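PDB 2C4X: endoglucanase from Clostridium thermocellum, which probably hydrolyses cellulose-type beta-glucans as a whole enzyme, of which this C-terminal piece holds the PKD domain and the CBM44 carbohydrate-binding module. Local coordinates for residues Val28-Ser32 against Tyr44-Phe48; Gly69-Leu75 against Phe87-Val93; Val160-Thr164 against Leu217-Val223. The protein carries 1 engineered substitution. One frame throughout, in Å; residues are numbered along the deposited sequence.

Followed from the N terminus, the three contacts come in series; none encloses or crosses another. Contact 1 closes the loop from strand 27-30 to strand 41-47 and joins the two sheets of the PKD domain face to face. Contact 2 is the hairpin of strands 69-79 and 84-93, which forms one side of the four-stranded PKD sheet. The two meet because strands 41-47 and 69-79 are neighbours: Asp47 N lies 2.9 Å from Lys74 O, a probable hydrogen bond. Contact 3, inside the CBM44 module with 52 residues between its segments, ties the loop between strands 148-155 and 165-172 to the end of strand 211-218 and the turn that follows. Its nearest atoms are about 14 Å from contact 2.

Contact 1: residues Val28-Ser32 against Tyr44-Phe48; sequences VFNAS and YVWDF. Engineered in segment 44-48: Val45 (natural residue Ala).
Phe29 and Ala31 face Tyr44, Trp46 and Phe48 across the interior of the PKD beta-sandwich. Strand 27-30 belongs to the three-stranded sheet and strand 41-47 to the four-stranded one, so side chains rather than backbone bonds join them. Trp46 reaches across with CG anti to its carbonyl carbon (chi1 -60°), and the outer end of its six-membered ring slides under Phe29. Phe29 CB sits over that ring's face, 4.0 Å from the Trp46 six-ring centroid, a CH-pi contact. The Phe29 ring itself lies oblique to the indole, the planes inclined at 47°. Toward the end of the Phe29 ring, CE1 meets Phe48 CE1 at 3.9 Å, at the edge of the Phe48 ring; the three residues form an aromatic cluster. Tyr63 stacks on Phe48, and Phe14 meets Trp46 edge-to-face. Ala31 touches with CB alone, meeting Trp46 CZ2 at 3.8 Å and the CD2 side of Tyr44. Turned away from the contact, Asn30 OD1 accepts from Ser32 N in an Asx turn and also from Ser32 OG. One water within reach of Ala31 O is hydrogen-bonded to Tyr44 OH, with water O and Tyr44 OH 2.7 Å apart.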
ATOM      1  N   VAL A  28      -2.024   6.713 -21.058  1.00 34.20           N
ATOM      2  CA  VAL A  28      -1.979   7.784 -22.035  1.00 34.33           C
ATOM      3  C   VAL A  28      -1.455   9.037 -21.355  1.00 34.24           C
ATOM      4  O   VAL A  28      -2.076   9.543 -20.427  1.00 34.46           O
ATOM      5  CB  VAL A  28      -3.353   8.051 -22.696  1.00 34.60           C
ATOM      6  CG1 VAL A  28      -3.264   9.260 -23.638  1.00 33.84           C
ATOM      7  CG2 VAL A  28      -3.835   6.816 -23.447  1.00 34.64           C
ATOM      8  N   PHE A  29      -0.303   9.522 -21.811  1.00 34.04           N
ATOM      9  CA  PHE A  29       0.239  10.785 -21.326  1.00 34.38           C
ATOM     10  C   PHE A  29      -0.237  11.888 -22.249  1.00 34.83           C
ATOM     11  O   PHE A  29      -0.147  11.771 -23.474  1.00 34.93           O
ATOM     12  CB  PHE A  29       1.777  10.742 -21.274  1.00 34.09           C
ATOM     13  CG  PHE A  29       2.317   9.762 -20.266  1.00 33.98           C
ATOM     14  CD1 PHE A  29       2.576   8.438 -20.628  1.00 34.29           C
ATOM     15  CD2 PHE A  29       2.560  10.162 -18.954  1.00 34.10           C
ATOM     16  CE1 PHE A  29       3.094   7.526 -19.692  1.00 34.51           C
ATOM     17  CE2 PHE A  29       3.056   9.264 -18.005  1.00 34.79           C
ATOM     18  CZ  PHE A  29       3.327   7.941 -18.374  1.00 34.53           C
ATOM     19  N   ASN A  30      -0.746  12.957 -21.657  1.00 34.93           N
ATOM     20  CA  ASN A  30      -1.382  14.014 -22.423  1.00 34.89           C
ATOM     21  C   ASN A  30      -0.759  15.368 -22.094  1.00 34.69           C
ATOM     22  O   ASN A  30      -1.025  15.947 -21.047  1.00 34.12           O
ATOM     23  CB  ASN A  30      -2.892  14.000 -22.146  1.00 35.11           C
ATOM     24  CG  ASN A  30      -3.665  14.936 -23.045  1.00 36.48           C
ATOM     25  OD1 ASN A  30      -3.171  15.988 -23.440  1.00 37.31           O
ATOM     26  ND2 ASN A  30      -4.895  14.557 -23.373  1.00 37.07           N
ATOM     27  N   ALA A  31       0.084  15.859 -22.998  1.00 34.65           N
ATOM     28  CA  ALA A  31       0.752  17.151 -22.827  1.00 34.51           C
ATOM     29  C   ALA A  31       0.036  18.293 -23.555  1.00 34.74           C
ATOM     30  O   ALA A  31       0.650  19.319 -23.858  1.00 34.83           O
ATOM     31  CB  ALA A  31       2.198  17.050 -23.304  1.00 34.30           C
ATOM     32  N   SER A  32      -1.253  18.123 -23.830  1.00 35.18           N
ATOM     33  CA  SER A  32      -1.980  19.050 -24.703  1.00 35.67           C
ATOM     34  C   SER A  32      -2.180  20.460 -24.129  1.00 35.84           C
ATOM     35  O   SER A  32      -2.477  21.388 -24.879  1.00 35.55           O
ATOM     36  CB  SER A  32      -3.315  18.452 -25.152  1.00 35.80           C
ATOM     37  OG  SER A  32      -4.225  18.411 -24.074  1.00 37.73           O
ATOM     38  N   TYR A  44       7.841  17.086 -28.499  1.00 36.33           N
ATOM     39  CA  TYR A  44       7.653  16.651 -27.126  1.00 36.29           C
ATOM     40  C   TYR A  44       8.593  15.483 -26.932  1.00 36.31           C
ATOM     41  O   TYR A  44       8.549  14.522 -27.709  1.00 36.62           O
ATOM     42  CB  TYR A  44       6.209  16.165 -26.924  1.00 36.09           C
ATOM     43  CG  TYR A  44       5.153  17.199 -27.246  1.00 36.23           C
ATOM     44  CD1 TYR A  44       4.768  17.444 -28.572  1.00 35.56           C
ATOM     45  CD2 TYR A  44       4.536  17.937 -26.228  1.00 35.33           C
ATOM     46  CE1 TYR A  44       3.828  18.391 -28.872  1.00 34.09           C
ATOM     47  CE2 TYR A  44       3.584  18.885 -26.519  1.00 35.60           C
ATOM     48  CZ  TYR A  44       3.234  19.111 -27.848  1.00 36.18           C
ATOM     49  OH  TYR A  44       2.281  20.048 -28.160  1.00 36.42           O
ATOM     50  N   VAL A  45       9.443  15.561 -25.911  1.00 36.02           N
ATOM     51  CA  VAL A  45      10.402  14.499 -25.610  1.00 36.11           C
ATOM     52  C   VAL A  45      10.074  13.950 -24.214  1.00 35.56           C
ATOM     53  O   VAL A  45       9.956  14.715 -23.260  1.00 35.04           O
ATOM     54  CB  VAL A  45      11.866  15.008 -25.673  1.00 36.33           C
ATOM     55  CG1 VAL A  45      12.858  13.896 -25.288  1.00 35.86           C
ATOM     56  CG2 VAL A  45      12.194  15.548 -27.073  1.00 36.97           C
ATOM     57  N   TRP A  46       9.908  12.635 -24.123  1.00 34.79           N
ATOM     58  CA  TRP A  46       9.478  11.965 -22.893  1.00 34.81           C
ATOM     59  C   TRP A  46      10.556  11.026 -22.372  1.00 35.19           C
ATOM     60  O   TRP A  46      11.157  10.273 -23.150  1.00 34.52           O
ATOM     61  CB  TRP A  46       8.242  11.114 -23.173  1.00 34.58           C
ATOM     62  CG  TRP A  46       7.050  11.873 -23.675  1.00 35.10           C
ATOM     63  CD1 TRP A  46       6.730  12.138 -24.979  1.00 35.08           C
ATOM     64  CD2 TRP A  46       6.003  12.434 -22.882  1.00 34.96           C
ATOM     65  NE1 TRP A  46       5.552  12.845 -25.043  1.00 35.38           N
ATOM     66  CE2 TRP A  46       5.087  13.050 -23.773  1.00 34.95           C
ATOM     67  CE3 TRP A  46       5.764  12.509 -21.499  1.00 35.88           C
ATOM     68  CZ2 TRP A  46       3.933  13.701 -23.331  1.00 34.71           C
ATOM     69  CZ3 TRP A  46       4.619  13.161 -21.058  1.00 35.04           C
ATOM     70  CH2 TRP A  46       3.717  13.752 -21.977  1.00 34.76           C
ATOM     71  N   ASP A  47      10.785  11.063 -21.059  1.00 34.87           N
ATOM     72  CA  ASP A  47      11.616  10.076 -20.387  1.00 34.15           C
ATOM     73  C   ASP A  47      10.665   9.381 -19.417  1.00 33.74           C
ATOM     74  O   ASP A  47      10.136  10.010 -18.501  1.00 33.19           O
ATOM     75  CB  ASP A  47      12.792  10.748 -19.661  1.00 34.40           C
ATOM     76  CG  ASP A  47      13.699   9.753 -18.947  1.00 36.62           C
ATOM     77  OD1 ASP A  47      13.221   8.726 -18.425  1.00 38.38           O
ATOM     78  OD2 ASP A  47      14.916  10.007 -18.889  1.00 39.68           O
ATOM     79  N   PHE A  48      10.438   8.088 -19.639  1.00 32.94           N
ATOM     80  CA  PHE A  48       9.422   7.343 -18.888  1.00 33.51           C
ATOM     81  C   PHE A  48       9.923   6.842 -17.526  1.00 33.09           C
ATOM     82  O   PHE A  48       9.142   6.331 -16.722  1.00 33.09           O
ATOM     83  CB  PHE A  48       8.831   6.227 -19.770  1.00 33.19           C
ATOM     84  CG  PHE A  48       8.115   6.757 -20.984  1.00 34.28           C
ATOM     85  CD1 PHE A  48       6.864   7.373 -20.853  1.00 35.82           C
ATOM     86  CD2 PHE A  48       8.703   6.679 -22.248  1.00 36.13           C
ATOM     87  CE1 PHE A  48       6.208   7.892 -21.961  1.00 36.06           C
ATOM     88  CE2 PHE A  48       8.047   7.204 -23.367  1.00 36.00           C
ATOM     89  CZ  PHE A  48       6.789   7.801 -23.211  1.00 34.84           C
TER
HETATM   90  O   HOH W   1       0.251  20.946 -26.629  1.00 38.37           O

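Contact 2: residues Gly69-Leu75 against Phe87-Val93; sequences GTYKVKL and FTATIKV
Gly69-Leu75 and Phe87-Val93 pair antiparallel in unbroken register, the axes of these two short segments 4.6 Å apart at closest and their directions 154° apart. Gly69, Tyr71, Val73 and Leu75 each exchange two backbone hydrogen bonds with Val93, Ile91, Ala89 and Phe87; Tyr71 N to Ile91 O, at 2.8 Å, is nearly straight. The side chains of Tyr71, Val73, Leu75, Phe87, Ala89, Ile91 and Val93 lie on the inner face. With CG1 of Ile91 anti to N (chi1 -170°), CG2 falls between N and the carbonyl carbon, where it is flanked by Tyr71 CB at 3.9 Å and by Val73 CG2 at 3.8 Å. Val93 CG2 approaches the Tyr71 ring obliquely, 3.9 Å from Tyr71 CD2. This is the beta hairpin of strands 69-79 and 84-93 in the PKD domain, with strand 84-93 outermost in its sheet. Tyr65 stacks on the Tyr71 ring, whose OH bonds to Asn67 O; Val73 and Ile91 both reach Phe29 of the opposite sheet. On the other, exposed face each pair sets a threonine against a lysine: Thr70 with Lys92, Lys72 with Thr90, Lys74 with Thr88. Lys74 runs extended past Thr88, its CG 3.5 Å from Thr88 OG1.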
ATOM      1  N   GLY A  69       6.482  -0.314  -9.759  1.00 34.94           N
ATOM      2  CA  GLY A  69       7.390   0.646  -9.173  1.00 35.56           C
ATOM      3  C   GLY A  69       6.866   2.054  -9.307  1.00 35.51           C
ATOM      4  O   GLY A  69       5.773   2.282  -9.829  1.00 35.61           O
ATOM      5  N   THR A  70       7.667   2.994  -8.826  1.00 35.64           N
ATOM      6  CA  THR A  70       7.365   4.410  -8.920  1.00 35.53           C
ATOM      7  C   THR A  70       8.359   5.049  -9.884  1.00 35.28           C
ATOM      8  O   THR A  70       9.567   5.011  -9.658  1.00 35.29           O
ATOM      9  CB  THR A  70       7.412   5.059  -7.526  1.00 35.60           C
ATOM     10  OG1 THR A  70       6.427   4.433  -6.696  1.00 36.13           O
ATOM     11  CG2 THR A  70       7.110   6.541  -7.605  1.00 35.89           C
ATOM     12  N   TYR A  71       7.830   5.622 -10.961  1.00 34.82           N
ATOM     13  CA  TYR A  71       8.636   6.170 -12.041  1.00 35.10           C
ATOM     14  C   TYR A  71       8.507   7.695 -12.127  1.00 35.58           C
ATOM     15  O   TYR A  71       7.412   8.233 -11.988  1.00 35.01           O
ATOM     16  CB  TYR A  71       8.206   5.531 -13.367  1.00 34.48           C
ATOM     17  CG  TYR A  71       8.359   4.019 -13.374  1.00 33.75           C
ATOM     18  CD1 TYR A  71       9.571   3.437 -13.717  1.00 32.08           C
ATOM     19  CD2 TYR A  71       7.296   3.176 -12.992  1.00 33.37           C
ATOM     20  CE1 TYR A  71       9.730   2.049 -13.719  1.00 33.12           C
ATOM     21  CE2 TYR A  71       7.446   1.764 -12.989  1.00 32.36           C
ATOM     22  CZ  TYR A  71       8.669   1.224 -13.352  1.00 33.18           C
ATOM     23  OH  TYR A  71       8.860  -0.130 -13.371  1.00 34.16           O
ATOM     24  N   LYS A  72       9.626   8.378 -12.359  1.00 35.95           N
ATOM     25  CA  LYS A  72       9.607   9.813 -12.638  1.00 36.99           C
ATOM     26  C   LYS A  72       9.530  10.015 -14.146  1.00 36.51           C
ATOM     27  O   LYS A  72      10.424   9.589 -14.872  1.00 37.45           O
ATOM     28  CB  LYS A  72      10.858  10.502 -12.085  1.00 37.03           C
ATOM     29  CG  LYS A  72      11.039  10.355 -10.584  1.00 38.94           C
ATOM     30  CD  LYS A  72      12.440  10.806 -10.124  1.00 39.68           C
ATOM     31  CE  LYS A  72      12.541  12.305  -9.939  1.00 42.84           C
ATOM     32  NZ  LYS A  72      13.713  12.656  -9.054  1.00 45.65           N
ATOM     33  N   VAL A  73       8.457  10.646 -14.608  1.00 35.78           N
ATOM     34  CA  VAL A  73       8.255  10.893 -16.033  1.00 35.07           C
ATOM     35  C   VAL A  73       8.571  12.356 -16.279  1.00 35.25           C
ATOM     36  O   VAL A  73       7.947  13.235 -15.680  1.00 34.98           O
ATOM     37  CB  VAL A  73       6.814  10.536 -16.488  1.00 35.49           C
ATOM     38  CG1 VAL A  73       6.617  10.818 -18.009  1.00 33.66           C
ATOM     39  CG2 VAL A  73       6.511   9.074 -16.148  1.00 34.31           C
ATOM     40  N   LYS A  74       9.586  12.603 -17.110  1.00 34.59           N
ATOM     41  CA  LYS A  74       9.988  13.950 -17.458  1.00 34.41           C
ATOM     42  C   LYS A  74       9.593  14.268 -18.892  1.00 34.30           C
ATOM     43  O   LYS A  74       9.935  13.529 -19.819  1.00 34.48           O
ATOM     44  CB  LYS A  74      11.504  14.140 -17.277  1.00 34.12           C
ATOM     45  CG  LYS A  74      11.996  15.538 -17.668  1.00 34.55           C
ATOM     46  CD  LYS A  74      13.485  15.659 -17.410  1.00 35.18           C
ATOM     47  CE  LYS A  74      13.949  17.098 -17.467  1.00 40.09           C
ATOM     48  NZ  LYS A  74      15.456  17.185 -17.452  1.00 38.91           N
ATOM     49  N   LEU A  75       8.873  15.376 -19.065  1.00 33.92           N
ATOM     50  CA  LEU A  75       8.553  15.877 -20.388  1.00 34.00           C
ATOM     51  C   LEU A  75       9.372  17.116 -20.663  1.00 34.37           C
ATOM     52  O   LEU A  75       9.405  18.034 -19.845  1.00 34.04           O
ATOM     53  CB  LEU A  75       7.066  16.242 -20.486  1.00 33.61           C
ATOM     54  CG  LEU A  75       6.620  17.111 -21.676  1.00 34.06           C
ATOM     55  CD1 LEU A  75       6.671  16.304 -22.988  1.00 33.35           C
ATOM     56  CD2 LEU A  75       5.210  17.678 -21.425  1.00 33.26           C
ATOM     57  N   PHE A  87       8.723  19.490 -17.390  1.00 33.25           N
ATOM     58  CA  PHE A  87       7.743  19.218 -16.340  1.00 33.57           C
ATOM     59  C   PHE A  87       7.935  17.750 -15.972  1.00 33.46           C
ATOM     60  O   PHE A  87       7.958  16.886 -16.859  1.00 34.11           O
ATOM     61  CB  PHE A  87       6.317  19.443 -16.877  1.00 32.92           C
ATOM     62  CG  PHE A  87       5.215  19.312 -15.830  1.00 33.72           C
ATOM     63  CD1 PHE A  87       4.540  18.096 -15.646  1.00 32.92           C
ATOM     64  CD2 PHE A  87       4.813  20.414 -15.076  1.00 31.77           C
ATOM     65  CE1 PHE A  87       3.507  17.988 -14.696  1.00 32.67           C
ATOM     66  CE2 PHE A  87       3.774  20.309 -14.143  1.00 32.69           C
ATOM     67  CZ  PHE A  87       3.126  19.095 -13.955  1.00 32.31           C
ATOM     68  N   THR A  88       8.083  17.473 -14.684  1.00 33.32           N
ATOM     69  CA  THR A  88       8.293  16.108 -14.196  1.00 33.81           C
ATOM     70  C   THR A  88       7.187  15.728 -13.220  1.00 34.56           C
ATOM     71  O   THR A  88       6.852  16.499 -12.315  1.00 34.14           O
ATOM     72  CB  THR A  88       9.694  15.954 -13.511  1.00 33.76           C
ATOM     73  OG1 THR A  88      10.718  16.284 -14.458  1.00 33.64           O
ATOM     74  CG2 THR A  88       9.935  14.534 -13.013  1.00 32.97           C
ATOM     75  N   ALA A  89       6.601  14.552 -13.420  1.00 34.87           N
ATOM     76  CA  ALA A  89       5.616  14.036 -12.478  1.00 35.35           C
ATOM     77  C   ALA A  89       5.913  12.566 -12.218  1.00 36.08           C
ATOM     78  O   ALA A  89       6.665  11.931 -12.969  1.00 36.81           O
ATOM     79  CB  ALA A  89       4.185  14.228 -13.010  1.00 34.71           C
ATOM     80  N   THR A  90       5.315  12.032 -11.159  1.00 35.85           N
ATOM     81  CA  THR A  90       5.558  10.666 -10.732  1.00 36.29           C
ATOM     82  C   THR A  90       4.355   9.781 -11.066  1.00 35.91           C
ATOM     83  O   THR A  90       3.207  10.198 -10.911  1.00 35.20           O
ATOM     84  CB  THR A  90       5.865  10.635  -9.200  1.00 36.66           C
ATOM     85  OG1 THR A  90       7.211  11.075  -8.981  1.00 38.71           O
ATOM     86  CG2 THR A  90       5.721   9.245  -8.635  1.00 37.37           C
ATOM     87  N   ILE A  91       4.627   8.565 -11.530  1.00 35.51           N
ATOM     88  CA  ILE A  91       3.579   7.573 -11.741  1.00 35.75           C
ATOM     89  C   ILE A  91       3.922   6.279 -10.992  1.00 35.71           C
ATOM     90  O   ILE A  91       5.056   5.774 -11.076  1.00 35.67           O
ATOM     91  CB  ILE A  91       3.332   7.314 -13.275  1.00 35.81           C
ATOM     92  CG1 ILE A  91       2.066   6.469 -13.512  1.00 36.05           C
ATOM     93  CG2 ILE A  91       4.573   6.686 -13.960  1.00 35.76           C
ATOM     94  CD1 ILE A  91       1.665   6.397 -14.997  1.00 35.79           C
ATOM     95  N   LYS A  92       2.943   5.755 -10.257  1.00 35.50           N
ATOM     96  CA  LYS A  92       3.099   4.480  -9.574  1.00 35.52           C
ATOM     97  C   LYS A  92       2.393   3.362 -10.336  1.00 35.10           C
ATOM     98  O   LYS A  92       1.218   3.471 -10.692  1.00 35.13           O
ATOM     99  CB  LYS A  92       2.608   4.563  -8.120  1.00 35.54           C
ATOM    100  CG  LYS A  92       2.838   3.273  -7.341  1.00 36.67           C
ATOM    101  CD  LYS A  92       2.343   3.353  -5.895  1.00 36.66           C
ATOM    102  CE  LYS A  92       2.095   1.946  -5.357  1.00 38.48           C
ATOM    103  NZ  LYS A  92       1.839   1.945  -3.892  1.00 41.14           N
ATOM    104  N   VAL A  93       3.130   2.289 -10.592  1.00 35.12           N
ATOM    105  CA  VAL A  93       2.615   1.138 -11.319  1.00 34.70           C
ATOM    106  C   VAL A  93       2.622  -0.051 -10.357  1.00 34.75           C
ATOM    107  O   VAL A  93       3.635  -0.329  -9.701  1.00 34.45           O
ATOM    108  CB  VAL A  93       3.474   0.827 -12.577  1.00 34.95           C
ATOM    109  CG1 VAL A  93       2.914  -0.377 -13.371  1.00 34.53           C
ATOM    110  CG2 VAL A  93       3.598   2.075 -13.496  1.00 34.55           C
TER

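Contact 3: residues Val160-Thr164 against Leu217-Val223; sequences VVPGT and LTLPEDV
Leu219 is the side chain that packs against the turn at Val160-Thr164, and its atoms can be followed outward one by one. Its CB lies beside the carbonyl of the turn's last residue, 4.1 Å from Thr164 O. With CG anti to the backbone N (chi1 180°), the chain then runs toward the proline, where Leu219 CG comes within 4.1 Å of Pro162 CA. From there CD2 does most of the touching: it meets Val160 CG2 at 3.6 Å and also reaches Pro162 CA and Val161 O.

The backbone fixes this position from both sides of the same residue. Leu219 N donates to Thr164 O at 3.0 Å, while Leu219 O accepts from Gly163 N at 2.6 Å in a more bent bond, 141° at the hydrogen. Val161-Thr164 forms a type II beta turn with Gly163 at its third position, where phi is positive (101°). Val161 O accepts from both Thr164 N and Thr164 OG1, which ties the turn closed internally. A type I turn from Pro220 to Val223 curls round the other flank, and Pro162 settles against its carbonyls, with Pro162 CG 3.2 Å from Val223 O. Glu221 leaves the backbone pointing away, yet the bent chain brings OE2 to 3.4 Å from Gly163 CA.

Strands 165-172 and 211-218 are antiparallel neighbours in one sheet of the CBM44 beta-sandwich, joined by backbone bonding of Leu217 with Met166. The bond from Leu219 N to Thr164 O continues that pairing at the edge of the sheet; the one from Gly163 N to Leu219 O is displaced by one residue at the turn. Leu219 touches Met166 of strand 165-172, Ile185 and Pro187 of strand 178-187 in the opposing sheet, and Asn198 of strand 198-203.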
ATOM      1  N   VAL A 160      10.772  -6.338  11.817  1.00 44.42           N
ATOM      2  CA  VAL A 160      11.152  -5.098  11.127  1.00 44.23           C
ATOM      3  C   VAL A 160      12.239  -4.343  11.889  1.00 44.12           C
ATOM      4  O   VAL A 160      12.344  -4.461  13.110  1.00 44.03           O
ATOM      5  CB  VAL A 160       9.930  -4.163  10.874  1.00 44.14           C
ATOM      6  CG1 VAL A 160       8.929  -4.834   9.959  1.00 44.58           C
ATOM      7  CG2 VAL A 160       9.250  -3.766  12.174  1.00 43.50           C
ATOM      8  N   VAL A 161      13.063  -3.585  11.168  1.00 44.06           N
ATOM      9  CA  VAL A 161      14.019  -2.703  11.827  1.00 43.93           C
ATOM     10  C   VAL A 161      13.276  -1.470  12.356  1.00 43.76           C
ATOM     11  O   VAL A 161      12.289  -1.041  11.752  1.00 43.85           O
ATOM     12  CB  VAL A 161      15.230  -2.305  10.914  1.00 44.08           C
ATOM     13  CG1 VAL A 161      15.967  -3.553  10.414  1.00 44.00           C
ATOM     14  CG2 VAL A 161      14.799  -1.417   9.753  1.00 44.00           C
ATOM     15  N   PRO A 162      13.723  -0.918  13.501  1.00 43.60           N
ATOM     16  CA  PRO A 162      13.144   0.324  14.019  1.00 43.33           C
ATOM     17  C   PRO A 162      13.101   1.442  12.971  1.00 43.26           C
ATOM     18  O   PRO A 162      14.059   1.630  12.215  1.00 42.92           O
ATOM     19  CB  PRO A 162      14.090   0.691  15.161  1.00 43.45           C
ATOM     20  CG  PRO A 162      14.622  -0.617  15.628  1.00 43.59           C
ATOM     21  CD  PRO A 162      14.782  -1.439  14.388  1.00 43.58           C
ATOM     22  N   GLY A 163      11.986   2.167  12.928  1.00 43.19           N
ATOM     23  CA  GLY A 163      11.788   3.240  11.952  1.00 43.14           C
ATOM     24  C   GLY A 163      10.907   2.843  10.775  1.00 43.17           C
ATOM     25  O   GLY A 163      10.502   3.699   9.991  1.00 42.93           O
ATOM     26  N   THR A 164      10.609   1.549  10.660  1.00 43.09           N
ATOM     27  CA  THR A 164       9.871   0.998   9.510  1.00 43.12           C
ATOM     28  C   THR A 164       8.371   1.276   9.578  1.00 43.28           C
ATOM     29  O   THR A 164       7.739   1.077  10.618  1.00 43.34           O
ATOM     30  CB  THR A 164      10.076  -0.538   9.408  1.00 43.41           C
ATOM     31  OG1 THR A 164      11.475  -0.838   9.367  1.00 43.14           O
ATOM     32  CG2 THR A 164       9.378  -1.135   8.168  1.00 42.34           C
ATOM     33  N   LEU A 217       1.384   1.587  10.192  1.00 41.59           N
ATOM     34  CA  LEU A 217       1.920   1.565  11.546  1.00 41.34           C
ATOM     35  C   LEU A 217       3.438   1.704  11.488  1.00 41.15           C
ATOM     36  O   LEU A 217       4.096   0.985  10.736  1.00 40.73           O
ATOM     37  CB  LEU A 217       1.526   0.252  12.228  1.00 41.17           C
ATOM     38  CG  LEU A 217       2.161  -0.068  13.584  1.00 40.99           C
ATOM     39  CD1 LEU A 217       1.722   0.923  14.639  1.00 41.32           C
ATOM     40  CD2 LEU A 217       1.819  -1.468  13.989  1.00 41.22           C
ATOM     41  N   THR A 218       3.989   2.631  12.267  1.00 41.26           N
ATOM     42  CA  THR A 218       5.440   2.798  12.337  1.00 41.28           C
ATOM     43  C   THR A 218       6.017   2.256  13.643  1.00 41.34           C
ATOM     44  O   THR A 218       5.549   2.608  14.737  1.00 41.94           O
ATOM     45  CB  THR A 218       5.856   4.277  12.151  1.00 41.52           C
ATOM     46  OG1 THR A 218       5.294   4.769  10.935  1.00 41.55           O
ATOM     47  CG2 THR A 218       7.376   4.426  12.083  1.00 41.15           C
ATOM     48  N   LEU A 219       7.019   1.384  13.522  1.00 40.78           N
ATOM     49  CA  LEU A 219       7.850   1.019  14.665  1.00 40.03           C
ATOM     50  C   LEU A 219       8.827   2.177  14.902  1.00 40.08           C
ATOM     51  O   LEU A 219       9.615   2.495  14.019  1.00 39.59           O
ATOM     52  CB  LEU A 219       8.609  -0.291  14.402  1.00 39.66           C
ATOM     53  CG  LEU A 219       9.533  -0.777  15.535  1.00 39.98           C
ATOM     54  CD1 LEU A 219       8.708  -1.196  16.759  1.00 36.48           C
ATOM     55  CD2 LEU A 219      10.432  -1.922  15.083  1.00 39.21           C
ATOM     56  N   PRO A 220       8.758   2.832  16.082  1.00 40.25           N
ATOM     57  CA  PRO A 220       9.611   4.001  16.335  1.00 40.32           C
ATOM     58  C   PRO A 220      11.110   3.706  16.230  1.00 40.78           C
ATOM     59  O   PRO A 220      11.561   2.598  16.540  1.00 40.68           O
ATOM     60  CB  PRO A 220       9.239   4.407  17.766  1.00 40.17           C
ATOM     61  CG  PRO A 220       7.868   3.855  17.967  1.00 40.51           C
ATOM     62  CD  PRO A 220       7.870   2.549  17.226  1.00 40.02           C
ATOM     63  N   GLU A 221      11.865   4.712  15.805  1.00 41.36           N
ATOM     64  CA  GLU A 221      13.309   4.587  15.594  1.00 42.50           C
ATOM     65  C   GLU A 221      14.147   4.251  16.839  1.00 42.23           C
ATOM     66  O   GLU A 221      15.245   3.700  16.715  1.00 42.14           O
ATOM     67  CB  GLU A 221      13.842   5.864  14.946  1.00 42.67           C
ATOM     68  CG  GLU A 221      14.723   5.581  13.757  1.00 46.07           C
ATOM     69  CD  GLU A 221      14.428   6.499  12.586  1.00 50.20           C
ATOM     70  OE1 GLU A 221      14.858   7.677  12.635  1.00 52.07           O
ATOM     71  OE2 GLU A 221      13.776   6.038  11.616  1.00 51.03           O
ATOM     72  N   ASP A 222      13.640   4.585  18.023  1.00 42.08           N
ATOM     73  CA  ASP A 222      14.402   4.398  19.267  1.00 42.43           C
ATOM     74  C   ASP A 222      14.257   3.020  19.933  1.00 41.81           C
ATOM     75  O   ASP A 222      14.837   2.779  20.991  1.00 42.19           O
ATOM     76  CB  ASP A 222      14.112   5.531  20.271  1.00 42.78           C
ATOM     77  CG  ASP A 222      12.654   5.568  20.728  1.00 44.46           C
ATOM     78  OD1 ASP A 222      11.821   4.786  20.218  1.00 47.45           O
ATOM     79  OD2 ASP A 222      12.339   6.390  21.616  1.00 47.55           O
ATOM     80  N   VAL A 223      13.495   2.128  19.308  1.00 41.24           N
ATOM     81  CA  VAL A 223      13.336   0.751  19.778  1.00 40.55           C
ATOM     82  C   VAL A 223      14.651  -0.020  19.643  1.00 40.38           C
ATOM     83  O   VAL A 223      15.340   0.098  18.632  1.00 40.11           O
ATOM     84  CB  VAL A 223      12.221   0.025  18.973  1.00 40.59           C
ATOM     85  CG1 VAL A 223      12.177  -1.471  19.290  1.00 40.32           C
ATOM     86  CG2 VAL A 223      10.867   0.667  19.239  1.00 40.15           C
TER